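Local coordinates for protein phycocyanobilin lyase subunit alpha (Nostoc sp. PCC 7120, PDB 5N3U) that associates with CpcF to form a lyase that is probably required for attaching the phycocyanobilin chromophore to the phycocyanin alpha subunit CpcA, at residues L203-L215 with A229-A243. Sequence-based numbering, arbitrary orientation.
Sequences LAGNDLNLRRVAL and AIANAKAENSFKLIA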
loop_
_atom_site.group_PDB
_atom_site.type_symbol
_atom_site.label_atom_id
_atom_site.label_comp_id
_atom_site.label_asym_id
_atom_site.label_seq_id
_atom_site.Cartn_x
_atom_site.Cartn_y
_atom_site.Cartn_z
ATOM N N LEU A 203 -10.281 12.906 20.589
ATOM C CA LEU A 203 -10.935 11.875 19.738
ATOM C C LEU A 203 -12.190 12.329 19.132
ATOM O O LEU A 203 -12.461 11.981 18.008
ATOM C CB LEU A 203 -11.319 10.610 20.488
ATOM C CG LEU A 203 -10.204 9.678 20.835
ATOM C CD1 LEU A 203 -10.760 8.415 21.478
ATOM C CD2 LEU A 203 -9.400 9.351 19.558
ATOM N N ALA A 204 -12.939 13.112 19.884
ATOM C CA ALA A 204 -14.174 13.720 19.446
ATOM C C ALA A 204 -14.002 14.916 18.522
ATOM O O ALA A 204 -14.994 15.399 18.010
ATOM C CB ALA A 204 -15.013 14.100 20.653
ATOM N N GLY A 205 -12.766 15.350 18.264
ATOM C CA GLY A 205 -12.489 16.600 17.597
ATOM C C GLY A 205 -12.616 16.505 16.095
ATOM O O GLY A 205 -12.770 15.427 15.512
ATOM N N ASN A 206 -12.554 17.664 15.469
ATOM C CA ASN A 206 -12.682 17.778 14.045
ATOM C C ASN A 206 -11.418 17.366 13.295
ATOM O O ASN A 206 -11.440 17.344 12.082
ATOM C CB ASN A 206 -13.061 19.224 13.676
ATOM C CG ASN A 206 -11.907 20.229 13.873
ATOM O OD1 ASN A 206 -10.721 19.900 13.757
ATOM N ND2 ASN A 206 -12.262 21.479 14.158
ATOM N N ASP A 207 -10.313 17.079 13.981
ATOM C CA ASP A 207 -9.023 16.893 13.305
ATOM C C ASP A 207 -8.566 15.398 13.285
ATOM O O ASP A 207 -8.024 14.846 14.264
ATOM C CB ASP A 207 -8.003 17.809 13.977
ATOM C CG ASP A 207 -6.635 17.763 13.342
ATOM O OD1 ASP A 207 -6.313 16.857 12.564
ATOM O OD2 ASP A 207 -5.822 18.649 13.658
ATOM N N LEU A 208 -8.660 14.784 12.123
ATOM C CA LEU A 208 -8.246 13.403 11.945
ATOM C C LEU A 208 -6.876 13.018 12.438
ATOM O O LEU A 208 -6.757 12.080 13.184
ATOM C CB LEU A 208 -8.416 12.948 10.497
ATOM C CG LEU A 208 -8.032 11.500 10.173
ATOM C CD1 LEU A 208 -8.815 10.504 10.999
ATOM C CD2 LEU A 208 -8.145 11.160 8.705
ATOM N N ASN A 209 -5.836 13.751 12.041
ATOM C CA ASN A 209 -4.471 13.465 12.496
ATOM C C ASN A 209 -4.345 13.487 13.992
ATOM O O ASN A 209 -3.560 12.792 14.558
ATOM C CB ASN A 209 -3.466 14.527 12.067
ATOM C CG ASN A 209 -3.578 14.894 10.640
ATOM O OD1 ASN A 209 -3.153 14.151 9.776
ATOM N ND2 ASN A 209 -4.136 16.049 10.375
ATOM N N LEU A 210 -5.124 14.329 14.609
ATOM C CA LEU A 210 -5.086 14.528 16.046
ATOM C C LEU A 210 -5.765 13.327 16.683
ATOM O O LEU A 210 -5.307 12.819 17.654
ATOM C CB LEU A 210 -5.794 15.805 16.451
ATOM C CG LEU A 210 -4.829 16.868 16.947
ATOM C CD1 LEU A 210 -5.512 18.136 17.385
ATOM C CD2 LEU A 210 -4.011 16.300 18.070
ATOM N N ARG A 211 -6.874 12.899 16.108
ATOM C CA ARG A 211 -7.534 11.666 16.552
ATOM C C ARG A 211 -6.570 10.480 16.532
ATOM O O ARG A 211 -6.478 9.680 17.492
ATOM C CB ARG A 211 -8.778 11.432 15.692
ATOM C CG ARG A 211 -9.806 12.520 15.789
ATOM C CD ARG A 211 -11.245 12.132 15.449
ATOM N NE ARG A 211 -11.415 11.881 14.040
ATOM C CZ ARG A 211 -11.693 12.757 13.083
ATOM N NH1 ARG A 211 -11.939 14.019 13.328
ATOM N NH2 ARG A 211 -11.743 12.322 11.829
ATOM N N ARG A 212 -5.724 10.397 15.512
ATOM C CA ARG A 212 -4.787 9.304 15.419
ATOM C C ARG A 212 -3.773 9.355 16.493
ATOM O O ARG A 212 -3.418 8.359 17.109
ATOM C CB ARG A 212 -4.097 9.238 14.025
ATOM C CG ARG A 212 -5.052 9.025 12.862
ATOM C CD ARG A 212 -4.220 9.192 11.596
ATOM N NE ARG A 212 -4.916 8.812 10.392
ATOM C CZ ARG A 212 -4.577 9.230 9.160
ATOM N NH1 ARG A 212 -3.607 10.106 8.978
ATOM N NH2 ARG A 212 -5.213 8.782 8.124
ATOM N N VAL A 213 -3.269 10.530 16.735
ATOM C CA VAL A 213 -2.325 10.743 17.823
ATOM C C VAL A 213 -2.979 10.400 19.187
ATOM O O VAL A 213 -2.371 9.699 20.002
ATOM C CB VAL A 213 -1.835 12.209 17.824
ATOM C CG1 VAL A 213 -1.217 12.554 19.166
ATOM C CG2 VAL A 213 -0.822 12.372 16.675
ATOM N N ALA A 214 -4.201 10.843 19.391
ATOM C CA ALA A 214 -4.878 10.569 20.663
ATOM C C ALA A 214 -5.047 9.034 20.873
ATOM O O ALA A 214 -4.839 8.511 21.968
ATOM C CB ALA A 214 -6.193 11.276 20.668
ATOM N N LEU A 215 -5.374 8.320 19.781
ATOM C CA LEU A 215 -5.424 6.884 19.835
ATOM C C LEU A 215 -4.145 6.261 20.261
ATOM O O LEU A 215 -4.127 5.389 21.165
ATOM C CB LEU A 215 -5.934 6.288 18.514
ATOM C CG LEU A 215 -7.374 6.533 18.305
ATOM C CD1 LEU A 215 -7.855 6.334 16.849
ATOM C CD2 LEU A 215 -8.177 5.695 19.297
ATOM N N ALA A 229 -15.121 4.971 23.613
ATOM C CA ALA A 229 -14.833 6.106 22.824
ATOM C C ALA A 229 -13.790 5.717 21.725
ATOM O O ALA A 229 -13.867 6.199 20.636
ATOM C CB ALA A 229 -14.276 7.235 23.657
ATOM N N ILE A 230 -12.831 4.873 22.052
ATOM C CA ILE A 230 -11.821 4.461 21.033
ATOM C C ILE A 230 -12.543 3.713 19.916
ATOM O O ILE A 230 -12.432 4.047 18.730
ATOM C CB ILE A 230 -10.770 3.578 21.692
ATOM C CG1 ILE A 230 -9.870 4.483 22.518
ATOM C CG2 ILE A 230 -9.965 2.726 20.664
ATOM C CD1 ILE A 230 -9.089 3.710 23.553
ATOM N N ALA A 231 -13.352 2.749 20.310
ATOM C CA ALA A 231 -14.037 1.882 19.334
ATOM C C ALA A 231 -14.977 2.636 18.443
ATOM O O ALA A 231 -15.133 2.290 17.269
ATOM C CB ALA A 231 -14.678 0.674 20.032
ATOM N N ASN A 232 -15.535 3.742 18.924
ATOM C CA ASN A 232 -16.401 4.599 18.115
ATOM C C ASN A 232 -15.778 5.796 17.446
ATOM O O ASN A 232 -16.450 6.547 16.742
ATOM C CB ASN A 232 -17.562 5.027 18.986
ATOM C CG ASN A 232 -18.372 3.844 19.398
ATOM O OD1 ASN A 232 -18.555 2.925 18.597
ATOM N ND2 ASN A 232 -18.819 3.816 20.637
ATOM N N ALA A 233 -14.486 5.973 17.608
ATOM C CA ALA A 233 -13.859 7.165 17.095
ATOM C C ALA A 233 -13.852 7.149 15.553
ATOM O O ALA A 233 -13.940 6.084 14.927
ATOM C CB ALA A 233 -12.442 7.257 17.649
ATOM N N LYS A 234 -13.757 8.319 14.953
ATOM C CA LYS A 234 -13.672 8.469 13.512
ATOM C C LYS A 234 -12.219 8.360 13.130
ATOM O O LYS A 234 -11.567 9.338 12.911
ATOM C CB LYS A 234 -14.250 9.806 13.012
ATOM C CG LYS A 234 -15.768 10.025 13.195
ATOM C CD LYS A 234 -16.627 8.799 12.866
ATOM C CE LYS A 234 -16.811 7.931 14.134
ATOM N NZ LYS A 234 -17.164 6.476 14.034
ATOM N N ALA A 235 -11.717 7.142 13.055
ATOM C CA ALA A 235 -10.353 6.895 12.551
ATOM C C ALA A 235 -10.251 5.497 12.038
ATOM O O ALA A 235 -11.159 4.695 12.260
ATOM C CB ALA A 235 -9.369 7.047 13.682
ATOM N N GLU A 236 -9.126 5.166 11.450
ATOM C CA GLU A 236 -8.989 3.848 10.851
ATOM C C GLU A 236 -8.904 2.781 11.948
ATOM O O GLU A 236 -8.344 3.012 13.009
ATOM C CB GLU A 236 -7.703 3.770 10.026
ATOM C CG GLU A 236 -7.590 4.760 8.883
ATOM C CD GLU A 236 -7.392 6.266 9.293
ATOM O OE1 GLU A 236 -7.017 6.630 10.434
ATOM O OE2 GLU A 236 -7.641 7.117 8.431
ATOM N N ASN A 237 -9.377 1.569 11.668
ATOM C CA ASN A 237 -9.310 0.476 12.640
ATOM C C ASN A 237 -7.986 0.143 13.125
ATOM O O ASN A 237 -7.821 -0.229 14.266
ATOM C CB ASN A 237 -9.972 -0.767 12.034
ATOM C CG ASN A 237 -11.454 -0.586 11.877
ATOM O OD1 ASN A 237 -12.047 0.272 12.495
ATOM N ND2 ASN A 237 -12.051 -1.406 11.064
ATOM N N SER A 238 -6.976 0.228 12.251
ATOM C CA SER A 238 -5.656 0.017 12.697
ATOM C C SER A 238 -5.248 0.796 13.919
ATOM O O SER A 238 -4.568 0.277 14.790
ATOM C CB SER A 238 -4.662 0.304 11.563
ATOM O OG SER A 238 -4.675 -0.807 10.698
ATOM N N PHE A 239 -5.549 2.070 13.937
ATOM C CA PHE A 239 -5.229 2.882 15.124
ATOM C C PHE A 239 -6.128 2.487 16.315
ATOM O O PHE A 239 -5.683 2.473 17.457
ATOM C CB PHE A 239 -5.470 4.328 14.823
ATOM C CG PHE A 239 -4.484 4.876 13.876
ATOM C CD1 PHE A 239 -3.200 5.191 14.328
ATOM C CD2 PHE A 239 -4.816 5.029 12.518
ATOM C CE1 PHE A 239 -2.221 5.698 13.397
ATOM C CE2 PHE A 239 -3.867 5.523 11.595
ATOM C CZ PHE A 239 -2.569 5.822 12.037
ATOM N N LYS A 240 -7.384 2.212 16.037
ATOM C CA LYS A 240 -8.257 1.730 17.121
ATOM C C LYS A 240 -7.735 0.490 17.770
ATOM O O LYS A 240 -7.718 0.368 19.007
ATOM C CB LYS A 240 -9.669 1.530 16.645
ATOM C CG LYS A 240 -10.311 2.795 16.153
ATOM C CD LYS A 240 -11.748 2.475 15.849
ATOM C CE LYS A 240 -12.396 3.521 15.080
ATOM N NZ LYS A 240 -13.881 3.422 15.182
ATOM N N LEU A 241 -7.253 -0.463 16.966
ATOM C CA LEU A 241 -6.767 -1.696 17.526
ATOM C C LEU A 241 -5.530 -1.535 18.305
ATOM O O LEU A 241 -5.303 -2.266 19.329
ATOM C CB LEU A 241 -6.545 -2.750 16.384
ATOM C CG LEU A 241 -7.815 -3.285 15.749
ATOM C CD1 LEU A 241 -7.433 -3.940 14.429
ATOM C CD2 LEU A 241 -8.394 -4.316 16.746
ATOM N N ILE A 242 -4.671 -0.623 17.867
ATOM C CA ILE A 242 -3.446 -0.381 18.665
ATOM C C ILE A 242 -3.787 0.243 20.015
ATOM O O ILE A 242 -3.191 -0.099 21.002
ATOM C CB ILE A 242 -2.463 0.584 17.935
ATOM C CG1 ILE A 242 -1.899 -0.073 16.721
ATOM C CG2 ILE A 242 -1.315 1.000 18.851
ATOM C CD1 ILE A 242 -1.091 -1.289 17.078
ATOM N N ALA A 243 -4.735 1.156 20.016
ATOM C CA ALA A 243 -5.170 1.775 21.277
ATOM C C ALA A 243 -5.773 0.736 22.206
ATOM O O ALA A 243 -5.328 0.579 23.353
ATOM C CB ALA A 243 -6.143 2.851 20.947
#
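Arg211 and Arg212 both reach across to residues 234-236, the turn between two helices of this HEAT-like alpha solenoid, whose helices 208-215 and 237-243 run nearly parallel, 25° apart with axes 9.3 Å from each other. Bent at chi3, the Arg211 chain brings its guanidinium edge to the turn: NE donates to Lys234 O over 2.8 Å, with the acceptor in the guanidinium plane, and NH2 adds a weak second bond to the same oxygen. NH1 meanwhile donates to Gly205 O at 2.7 Å, so one cation ties together the loops entering the two helices, while Leu208 CA covers a face of it. Arg212 extends straight from CG to NE and grips Glu236 side-on, NE to OE1 and NH2 to OE2, each 3.0 Å. The two N-H groups point almost straight at their acceptors, yet the carboxylate is turned 47° from the guanidinium and is met from above its plane. Arg212 NH1 forms a salt bridge with Asp72 of the CpcF chain, whose Tyr74 also meets the Phe239 ring edge-to-face, placing this arginine at the subunit interface. Beside these polar bonds, Leu215 is a knob among Ile230, Phe239, Lys240 and Ala243, its CD2 lying 3.7 Å from Ile230 CG2. Lys240, whose CB points away from segment 203-215, sends NZ to Ala231 O and Ala233 O, satisfying two backbone carbonyls in 231-233. Over one face of the Phe239 ring sits Arg212 CG in a CH-pi contact, 4.0 Å from the centroid and 13° off the normal.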